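Local coordinates for protein 2-phospho-L-lactate guanylyltransferase (Methanosarcina mazei, PDB 2I5E) that probably catalyses the GTP-dependent guanylylation of (2S)-2-phospholactate to (2S)-lactyl-2-diphospho-5'-guanosine, a step in the biosynthesis of coenzyme F420, at residues A[75-84]-A[136-144]; A[176-184]-A[192-200]. One frame throughout, in Å; residues are numbered along the deposited sequence.

Contact 1 (A[75-84]-A[136-144])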
loop_
_atom_site.group_PDB
_atom_site.type_symbol
_atom_site.label_atom_id
_atom_site.label_comp_id
_atom_site.label_asym_id
_atom_site.label_seq_id
_atom_site.Cartn_x
_atom_site.Cartn_y
_atom_site.Cartn_z
ATOM N N ASP A 75 5.710 11.724 25.875
ATOM C CA ASP A 75 6.054 11.393 24.461
ATOM C C ASP A 75 5.340 10.104 24.094
ATOM O O ASP A 75 5.153 9.292 24.963
ATOM C CB ASP A 75 7.637 11.232 24.275
ATOM C CG ASP A 75 8.113 9.730 23.839
ATOM O OD1 ASP A 75 8.232 9.387 22.570
ATOM O OD2 ASP A 75 8.391 8.896 24.748
ATOM N N LEU A 76 4.990 9.935 22.820
ATOM C CA LEU A 76 4.186 8.825 22.307
ATOM C C LEU A 76 4.543 7.457 22.849
ATOM O O LEU A 76 3.689 6.695 23.343
ATOM C CB LEU A 76 4.280 8.802 20.744
ATOM C CG LEU A 76 3.533 7.641 20.035
ATOM C CD1 LEU A 76 2.069 7.752 20.360
ATOM C CD2 LEU A 76 3.712 7.653 18.520
ATOM N N ASN A 77 5.815 7.114 22.725
ATOM C CA ASN A 77 6.251 5.822 23.132
ATOM C C ASN A 77 6.201 5.666 24.616
ATOM O O ASN A 77 5.873 4.635 25.089
ATOM C CB ASN A 77 7.656 5.526 22.592
ATOM C CG ASN A 77 7.634 5.391 21.093
ATOM O OD1 ASN A 77 6.682 4.794 20.528
ATOM N ND2 ASN A 77 8.626 5.998 20.427
ATOM N N GLU A 78 6.462 6.723 25.342
ATOM C CA GLU A 78 6.373 6.598 26.793
ATOM C C GLU A 78 4.944 6.352 27.249
ATOM O O GLU A 78 4.695 5.417 28.005
ATOM C CB GLU A 78 6.917 7.847 27.457
ATOM C CG GLU A 78 7.641 7.511 28.703
ATOM C CD GLU A 78 8.788 8.485 28.945
ATOM O OE1 GLU A 78 8.485 9.690 29.175
ATOM O OE2 GLU A 78 9.985 8.029 28.863
ATOM N N ALA A 79 4.026 7.202 26.774
ATOM C CA ALA A 79 2.608 7.011 27.003
ATOM C C ALA A 79 2.120 5.623 26.597
ATOM O O ALA A 79 1.492 4.882 27.415
ATOM C CB ALA A 79 1.847 8.074 26.260
ATOM N N LEU A 80 2.430 5.200 25.364
ATOM C CA LEU A 80 1.946 3.874 24.938
ATOM C C LEU A 80 2.532 2.773 25.734
ATOM O O LEU A 80 1.868 1.712 25.967
ATOM C CB LEU A 80 2.143 3.601 23.417
ATOM C CG LEU A 80 1.228 4.436 22.474
ATOM C CD1 LEU A 80 1.757 4.192 21.047
ATOM C CD2 LEU A 80 -0.256 4.053 22.532
ATOM N N ASN A 81 3.779 2.963 26.130
ATOM C CA ASN A 81 4.456 1.880 26.846
ATOM C C ASN A 81 3.944 1.752 28.312
ATOM O O ASN A 81 3.764 0.621 28.797
ATOM C CB ASN A 81 5.945 2.044 26.765
ATOM C CG ASN A 81 6.521 1.358 25.549
ATOM O OD1 ASN A 81 6.109 0.269 25.178
ATOM N ND2 ASN A 81 7.508 2.010 24.901
ATOM N N ARG A 82 3.605 2.895 28.953
ATOM C CA ARG A 82 2.802 2.895 30.208
ATOM C C ARG A 82 1.400 2.198 30.096
ATOM O O ARG A 82 1.070 1.297 30.844
ATOM C CB ARG A 82 2.707 4.333 30.742
ATOM C CG ARG A 82 2.305 4.481 32.246
ATOM C CD ARG A 82 2.414 5.967 32.679
ATOM N NE ARG A 82 1.111 6.621 32.766
ATOM C CZ ARG A 82 0.829 7.647 33.587
ATOM N NH1 ARG A 82 1.785 8.146 34.390
ATOM N NH2 ARG A 82 -0.402 8.198 33.596
ATOM N N TYR A 83 0.622 2.539 29.060
ATOM C CA TYR A 83 -0.636 1.888 28.772
ATOM C C TYR A 83 -0.440 0.369 28.596
ATOM O O TYR A 83 -1.172 -0.449 29.166
ATOM C CB TYR A 83 -1.186 2.529 27.507
ATOM C CG TYR A 83 -2.565 2.057 27.103
ATOM C CD1 TYR A 83 -3.684 2.785 27.448
ATOM C CD2 TYR A 83 -2.740 0.847 26.429
ATOM C CE1 TYR A 83 -4.924 2.344 27.055
ATOM C CE2 TYR A 83 -3.996 0.415 26.049
ATOM C CZ TYR A 83 -5.057 1.203 26.353
ATOM O OH TYR A 83 -6.292 0.787 25.962
ATOM N N LEU A 84 0.543 -0.032 27.813
ATOM C CA LEU A 84 0.830 -1.424 27.682
ATOM C C LEU A 84 1.090 -2.112 29.053
ATOM O O LEU A 84 0.525 -3.157 29.289
ATOM C CB LEU A 84 2.013 -1.655 26.722
ATOM C CG LEU A 84 1.719 -1.664 25.191
ATOM C CD1 LEU A 84 2.992 -2.186 24.503
ATOM C CD2 LEU A 84 0.570 -2.573 24.862
ATOM N N LYS A 136 5.144 -8.734 27.571
ATOM C CA LYS A 136 6.340 -9.188 26.839
ATOM C C LYS A 136 6.699 -8.306 25.625
ATOM O O LYS A 136 7.609 -8.643 24.882
ATOM C CB LYS A 136 6.126 -10.632 26.338
ATOM C CG LYS A 136 6.629 -11.731 27.281
ATOM C CD LYS A 136 6.836 -12.981 26.487
ATOM C CE LYS A 136 8.101 -13.719 26.896
ATOM N NZ LYS A 136 8.405 -14.729 25.811
ATOM N N TYR A 137 5.994 -7.192 25.438
ATOM C CA TYR A 137 6.165 -6.312 24.283
ATOM C C TYR A 137 6.452 -4.897 24.655
ATOM O O TYR A 137 5.910 -4.403 25.638
ATOM C CB TYR A 137 4.939 -6.370 23.377
ATOM C CG TYR A 137 5.347 -6.004 21.937
ATOM C CD1 TYR A 137 6.042 -6.926 21.120
ATOM C CD2 TYR A 137 5.079 -4.719 21.420
ATOM C CE1 TYR A 137 6.427 -6.570 19.794
ATOM C CE2 TYR A 137 5.448 -4.366 20.103
ATOM C CZ TYR A 137 6.128 -5.272 19.321
ATOM O OH TYR A 137 6.474 -4.880 18.056
ATOM N N ARG A 138 7.310 -4.221 23.881
ATOM C CA ARG A 138 7.628 -2.810 24.070
ATOM C C ARG A 138 7.456 -2.093 22.694
ATOM O O ARG A 138 7.803 -2.643 21.699
ATOM C CB ARG A 138 9.075 -2.730 24.662
ATOM C CG ARG A 138 9.815 -1.383 24.483
ATOM C CD ARG A 138 11.343 -1.452 24.952
ATOM N NE ARG A 138 12.219 -2.132 23.969
ATOM C CZ ARG A 138 12.653 -1.576 22.829
ATOM N NH1 ARG A 138 12.288 -0.336 22.538
ATOM N NH2 ARG A 138 13.460 -2.238 21.982
ATOM N N VAL A 139 6.842 -0.925 22.603
ATOM C CA VAL A 139 6.706 -0.254 21.327
ATOM C C VAL A 139 7.774 0.827 21.133
ATOM O O VAL A 139 8.214 1.456 22.125
ATOM C CB VAL A 139 5.319 0.530 21.140
ATOM C CG1 VAL A 139 4.074 -0.410 21.248
ATOM C CG2 VAL A 139 5.229 1.678 22.113
ATOM N N LYS A 140 8.050 1.152 19.859
ATOM C CA LYS A 140 8.934 2.223 19.475
ATOM C C LYS A 140 8.503 2.746 18.119
ATOM O O LYS A 140 9.072 2.338 17.079
ATOM C CB LYS A 140 10.377 1.738 19.400
ATOM C CG LYS A 140 11.391 2.940 19.357
ATOM C CD LYS A 140 12.804 2.356 19.336
ATOM C CE LYS A 140 13.894 3.440 19.281
ATOM N NZ LYS A 140 13.981 4.078 17.868
ATOM N N TYR A 141 7.495 3.633 18.134
ATOM C CA TYR A 141 6.989 4.288 16.924
ATOM C C TYR A 141 7.985 5.382 16.599
ATOM O O TYR A 141 8.801 5.728 17.441
ATOM C CB TYR A 141 5.587 4.934 17.160
ATOM C CG TYR A 141 4.520 3.903 17.241
ATOM C CD1 TYR A 141 4.279 3.216 18.438
ATOM C CD2 TYR A 141 3.807 3.557 16.119
ATOM C CE1 TYR A 141 3.380 2.192 18.507
ATOM C CE2 TYR A 141 2.836 2.577 16.172
ATOM C CZ TYR A 141 2.634 1.891 17.369
ATOM O OH TYR A 141 1.725 0.880 17.441
ATOM N N TYR A 142 7.869 5.916 15.387
ATOM C CA TYR A 142 8.849 6.870 14.741
ATOM C C TYR A 142 10.002 6.143 14.112
ATOM O O TYR A 142 10.362 5.022 14.551
ATOM C CB TYR A 142 9.410 7.997 15.652
ATOM C CG TYR A 142 8.369 8.815 16.315
ATOM C CD1 TYR A 142 7.392 9.472 15.571
ATOM C CD2 TYR A 142 8.331 8.912 17.719
ATOM C CE1 TYR A 142 6.374 10.210 16.194
ATOM C CE2 TYR A 142 7.328 9.657 18.354
ATOM C CZ TYR A 142 6.350 10.275 17.589
ATOM O OH TYR A 142 5.393 11.002 18.244
ATOM N N GLY A 143 10.624 6.797 13.123
ATOM C CA GLY A 143 11.759 6.190 12.446
ATOM C C GLY A 143 11.314 4.949 11.793
ATOM O O GLY A 143 10.207 4.816 11.250
ATOM N N SER A 144 12.203 4.000 11.810
ATOM C CA SER A 144 11.941 2.787 11.174
ATOM C C SER A 144 11.133 1.780 12.015
ATOM O O SER A 144 11.575 0.706 12.249
ATOM C CB SER A 144 13.249 2.201 10.777
ATOM O OG SER A 144 12.964 1.124 9.944
HETATM O O HOH W 1 5.824 11.818 20.845
#
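With CG of N77 turned beside its backbone N (chi1 -68°) and N81 at a similar but further-turned chi1 of -89°, two asparagine amides one helical turn apart lie against the backbone of 136-144 and grip alternate residues. N81 pairs with both backbone polar atoms of V139: V139 N donates to N81 OD1 at 2.9 Å, in the carbonyl plane and on a lone pair, while N81 ND2 donates to V139 O. N77 repeats the grip on Y141. Here Y141 N reaches N77 OD1 at 2.8 Å, tilted from the carbonyl plane, and N77 ND2 returns a nearly straight bond to Y141 O (3.0 Å, 172°). The N77 amide lies nearly coplanar with the Y141 ring, OD1 at the ring edge. Alongside the amides, leucines of the helix add apolar contacts. L80 CD1 sits 3.6 Å from Y141 CE1, L84 CD1 meets V139 CG1, and L76 CD2 touches Y141 CB; V139 and Y141 also pack on strand 91-94 of the central sheet. At the helix start, D75 caps the amides of N77 (weakly) and E78, and a water 2.8 Å from Y142 OH also accepts from L76 N. The amides thus treat an irregular segment much as a neighbouring strand would, satisfying its NH and C=O groups at two residues and fixing their own rotation.

Contact 2 (A[176-184]-A[192-200])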
loop_
_atom_site.group_PDB
_atom_site.type_symbol
_atom_site.label_atom_id
_atom_site.label_comp_id
_atom_site.label_asym_id
_atom_site.label_seq_id
_atom_site.Cartn_x
_atom_site.Cartn_y
_atom_site.Cartn_z
ATOM N N GLU A 176 0.297 13.887 -1.301
ATOM C CA GLU A 176 0.114 12.743 -2.193
ATOM C C GLU A 176 -0.789 11.662 -1.612
ATOM O O GLU A 176 -1.420 10.944 -2.368
ATOM C CB GLU A 176 1.493 12.252 -2.688
ATOM C CG GLU A 176 1.715 10.765 -2.736
ATOM C CD GLU A 176 3.206 10.339 -2.760
ATOM O OE1 GLU A 176 3.970 10.683 -1.797
ATOM O OE2 GLU A 176 3.568 9.609 -3.728
ATOM N N ASP A 177 -0.879 11.579 -0.290
ATOM C CA ASP A 177 -1.771 10.624 0.401
ATOM C C ASP A 177 -3.251 11.001 0.239
ATOM O O ASP A 177 -4.136 10.171 0.359
ATOM C CB ASP A 177 -1.441 10.588 1.886
ATOM C CG ASP A 177 -0.006 10.067 2.154
ATOM O OD1 ASP A 177 0.581 9.411 1.249
ATOM O OD2 ASP A 177 0.514 10.248 3.289
ATOM N N LEU A 178 -3.523 12.260 -0.016
ATOM C CA LEU A 178 -4.925 12.723 -0.217
ATOM C C LEU A 178 -5.493 12.257 -1.578
ATOM O O LEU A 178 -6.715 12.121 -1.762
ATOM C CB LEU A 178 -4.919 14.254 -0.163
ATOM C CG LEU A 178 -4.485 14.991 1.114
ATOM C CD1 LEU A 178 -4.585 16.592 0.985
ATOM C CD2 LEU A 178 -5.267 14.458 2.242
ATOM N N VAL A 179 -4.588 12.105 -2.554
ATOM C CA VAL A 179 -4.866 11.381 -3.792
ATOM C C VAL A 179 -5.449 9.999 -3.480
ATOM O O VAL A 179 -6.491 9.663 -4.058
ATOM C CB VAL A 179 -3.627 11.264 -4.684
ATOM C CG1 VAL A 179 -4.009 10.685 -6.079
ATOM C CG2 VAL A 179 -3.093 12.697 -4.921
ATOM N N GLU A 180 -4.850 9.223 -2.562
ATOM C CA GLU A 180 -5.289 7.868 -2.316
ATOM C C GLU A 180 -6.643 7.940 -1.645
ATOM O O GLU A 180 -7.456 7.105 -1.823
ATOM C CB GLU A 180 -4.339 7.086 -1.359
ATOM C CG GLU A 180 -2.882 6.980 -1.787
ATOM C CD GLU A 180 -2.751 6.204 -3.103
ATOM O OE1 GLU A 180 -3.637 5.414 -3.487
ATOM O OE2 GLU A 180 -1.800 6.428 -3.833
ATOM N N LEU A 181 -6.812 8.884 -0.739
ATOM C CA LEU A 181 -8.091 9.070 -0.067
ATOM C C LEU A 181 -9.257 9.390 -1.091
ATOM O O LEU A 181 -10.368 8.844 -0.997
ATOM C CB LEU A 181 -7.953 10.210 0.947
ATOM C CG LEU A 181 -9.175 10.402 1.863
ATOM C CD1 LEU A 181 -9.741 9.023 2.445
ATOM C CD2 LEU A 181 -8.785 11.370 2.958
ATOM N N LEU A 182 -8.980 10.332 -1.986
ATOM C CA LEU A 182 -9.930 10.640 -3.046
ATOM C C LEU A 182 -10.218 9.396 -3.946
ATOM O O LEU A 182 -11.391 9.048 -4.222
ATOM C CB LEU A 182 -9.503 11.880 -3.823
ATOM C CG LEU A 182 -9.722 13.218 -3.108
ATOM C CD1 LEU A 182 -9.301 14.428 -4.046
ATOM C CD2 LEU A 182 -11.022 13.475 -2.318
ATOM N N ILE A 183 -9.177 8.676 -4.357
ATOM C CA ILE A 183 -9.455 7.496 -5.172
ATOM C C ILE A 183 -10.227 6.385 -4.421
ATOM O O ILE A 183 -11.155 5.856 -4.979
ATOM C CB ILE A 183 -8.185 6.877 -5.759
ATOM C CG1 ILE A 183 -7.451 7.936 -6.610
ATOM C CG2 ILE A 183 -8.511 5.463 -6.362
ATOM C CD1 ILE A 183 -7.704 7.998 -8.025
ATOM N N HIS A 184 -9.815 6.023 -3.184
ATOM C CA HIS A 184 -10.261 4.802 -2.543
ATOM C C HIS A 184 -11.208 4.994 -1.394
ATOM O O HIS A 184 -11.770 4.010 -0.897
ATOM C CB HIS A 184 -9.051 3.959 -2.017
ATOM C CG HIS A 184 -8.148 3.461 -3.116
ATOM N ND1 HIS A 184 -6.922 4.036 -3.406
ATOM C CD2 HIS A 184 -8.343 2.530 -4.059
ATOM C CE1 HIS A 184 -6.388 3.452 -4.474
ATOM N NE2 HIS A 184 -7.211 2.491 -4.849
ATOM N N TYR A 192 -14.543 15.869 2.880
ATOM C CA TYR A 192 -13.952 17.134 3.299
ATOM C C TYR A 192 -12.919 17.578 2.280
ATOM O O TYR A 192 -12.926 18.699 1.797
ATOM C CB TYR A 192 -13.332 16.977 4.742
ATOM C CG TYR A 192 -12.652 18.243 5.330
ATOM C CD1 TYR A 192 -13.415 19.234 5.983
ATOM C CD2 TYR A 192 -11.284 18.454 5.207
ATOM C CE1 TYR A 192 -12.856 20.431 6.494
ATOM C CE2 TYR A 192 -10.678 19.638 5.717
ATOM C CZ TYR A 192 -11.487 20.619 6.379
ATOM O OH TYR A 192 -10.904 21.772 6.939
ATOM N N ILE A 193 -12.017 16.667 1.954
ATOM C CA ILE A 193 -10.990 16.867 0.919
ATOM C C ILE A 193 -11.655 17.068 -0.426
ATOM O O ILE A 193 -11.294 17.947 -1.138
ATOM C CB ILE A 193 -10.016 15.612 0.860
ATOM C CG1 ILE A 193 -9.291 15.480 2.180
ATOM C CG2 ILE A 193 -9.003 15.770 -0.335
ATOM C CD1 ILE A 193 -8.409 16.689 2.489
ATOM N N GLU A 194 -12.620 16.210 -0.777
ATOM C CA GLU A 194 -13.298 16.331 -2.117
ATOM C C GLU A 194 -13.945 17.709 -2.326
ATOM O O GLU A 194 -14.007 18.173 -3.426
ATOM C CB GLU A 194 -14.341 15.238 -2.299
ATOM C CG GLU A 194 -14.416 14.913 -3.778
ATOM C CD GLU A 194 -15.589 14.137 -4.154
ATOM O OE1 GLU A 194 -16.098 13.429 -3.247
ATOM O OE2 GLU A 194 -16.018 14.244 -5.347
ATOM N N SER A 195 -14.325 18.374 -1.218
ATOM C CA SER A 195 -14.888 19.716 -1.212
ATOM C C SER A 195 -13.861 20.788 -1.466
ATOM O O SER A 195 -14.220 21.923 -1.707
ATOM C CB SER A 195 -15.672 19.945 0.130
ATOM O OG SER A 195 -14.807 20.262 1.220
ATOM N N LYS A 196 -12.578 20.453 -1.425
ATOM C CA LYS A 196 -11.545 21.418 -1.596
ATOM C C LYS A 196 -10.667 21.108 -2.773
ATOM O O LYS A 196 -10.034 22.006 -3.230
ATOM C CB LYS A 196 -10.666 21.560 -0.307
ATOM C CG LYS A 196 -11.505 21.958 0.996
ATOM C CD LYS A 196 -10.634 21.844 2.315
ATOM C CE LYS A 196 -11.377 22.468 3.481
ATOM N NZ LYS A 196 -11.039 23.946 3.558
ATOM N N PHE A 197 -10.576 19.845 -3.221
ATOM C CA PHE A 197 -9.707 19.473 -4.359
ATOM C C PHE A 197 -10.387 18.511 -5.319
ATOM O O PHE A 197 -11.353 17.827 -4.977
ATOM C CB PHE A 197 -8.429 18.784 -3.863
ATOM C CG PHE A 197 -7.684 19.549 -2.827
ATOM C CD1 PHE A 197 -6.628 20.379 -3.215
ATOM C CD2 PHE A 197 -7.990 19.387 -1.462
ATOM C CE1 PHE A 197 -5.887 21.104 -2.278
ATOM C CE2 PHE A 197 -7.265 20.087 -0.490
ATOM C CZ PHE A 197 -6.235 20.985 -0.886
ATOM N N ARG A 198 -9.811 18.391 -6.494
ATOM C CA ARG A 198 -10.134 17.411 -7.478
ATOM C C ARG A 198 -8.871 16.708 -7.892
ATOM O O ARG A 198 -7.769 17.235 -7.725
ATOM C CB ARG A 198 -10.728 18.134 -8.734
ATOM C CG ARG A 198 -10.272 19.539 -8.812
ATOM C CD ARG A 198 -10.964 20.352 -9.889
ATOM N NE ARG A 198 -10.279 19.923 -11.026
ATOM C CZ ARG A 198 -9.511 20.638 -11.837
ATOM N NH1 ARG A 198 -9.349 21.944 -11.729
ATOM N NH2 ARG A 198 -8.945 19.952 -12.822
ATOM N N LEU A 199 -9.013 15.526 -8.496
ATOM C CA LEU A 199 -7.909 14.856 -9.223
ATOM C C LEU A 199 -7.730 15.356 -10.679
ATOM O O LEU A 199 -8.659 15.550 -11.407
ATOM C CB LEU A 199 -8.152 13.335 -9.215
ATOM C CG LEU A 199 -8.312 12.827 -7.764
ATOM C CD1 LEU A 199 -8.719 11.357 -7.644
ATOM C CD2 LEU A 199 -7.000 13.092 -6.901
ATOM N N GLU A 200 -6.519 15.542 -11.115
ATOM C CA GLU A 200 -6.316 15.961 -12.489
ATOM C C GLU A 200 -5.216 15.110 -13.103
ATOM O O GLU A 200 -4.233 14.837 -12.433
ATOM C CB GLU A 200 -5.841 17.420 -12.457
ATOM C CG GLU A 200 -5.132 17.917 -13.675
ATOM C CD GLU A 200 -5.284 19.407 -13.792
ATOM O OE1 GLU A 200 -4.335 20.093 -13.377
ATOM O OE2 GLU A 200 -6.372 19.872 -14.223
#
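L182 is at the centre of the packing of a helix against a C-terminal beta-hairpin, strands 197-201 and 206-210: helical segment 176-184 crosses strand segment 197-200 at 90° with axes 9.3 Å apart, and also leans on the end of helix 188-194. The well-packed part surrounds this leucine. L182 CD2 lies 3.6 Å from I193 CG2 and 3.5 Å from E194 N, while L182 CD1 rests 3.9 Å from L199 CD2, so one isopropyl group touches both the helix end and the strand. I193, with CG1 beside its backbone N (chi1 -63°), extends CD1 to L178 CD2 at 3.9 Å, the two side chains crossing at about a right angle. L181 adds a lighter touch on I193 CG1 and also packs on F31 of helix 25-45. I193 O is gripped by two donors, K196 N and F197 N, which holds the turn leading into the strand. Toward solvent the contact thins. E194 lends the aliphatic part of its side chain to L182; E194 CB lies 3.8 Å from L182 CD2, and the chain runs on extended from CG. R198, pointing away from the helix, forms a salt bridge with E200 two residues on. The face of the helix bearing E180 and H184 turns instead to the second subunit, where I183 packs on F146 of that chain. I183 also reaches back to the hairpin: I183 CD1 ends 3.5 Å from L199 CD1.

How the contacts relate
The contacts lie on opposite sides of the chain's centre, their own centres 31 Å apart and their nearest atoms about 14 Å apart, so neither touches the other. In sequence contact 1 closes before contact 2 opens. Contact 1 joins a helix to a loop beside the central mixed sheet by paired hydrogen bonds from side-chain amides to the backbone; contact 2 is apolar and packs a helix against the C-terminal hairpin. Both reach the second subunit, through residues including G143 and S144 in contact 1 and E180, I183 and H184 in contact 2. A bound Tris molecule, probably from the crystallisation liquor, lies about 4 Å from the L76 side chain; such a molecule may mark a pocket beside contact 1.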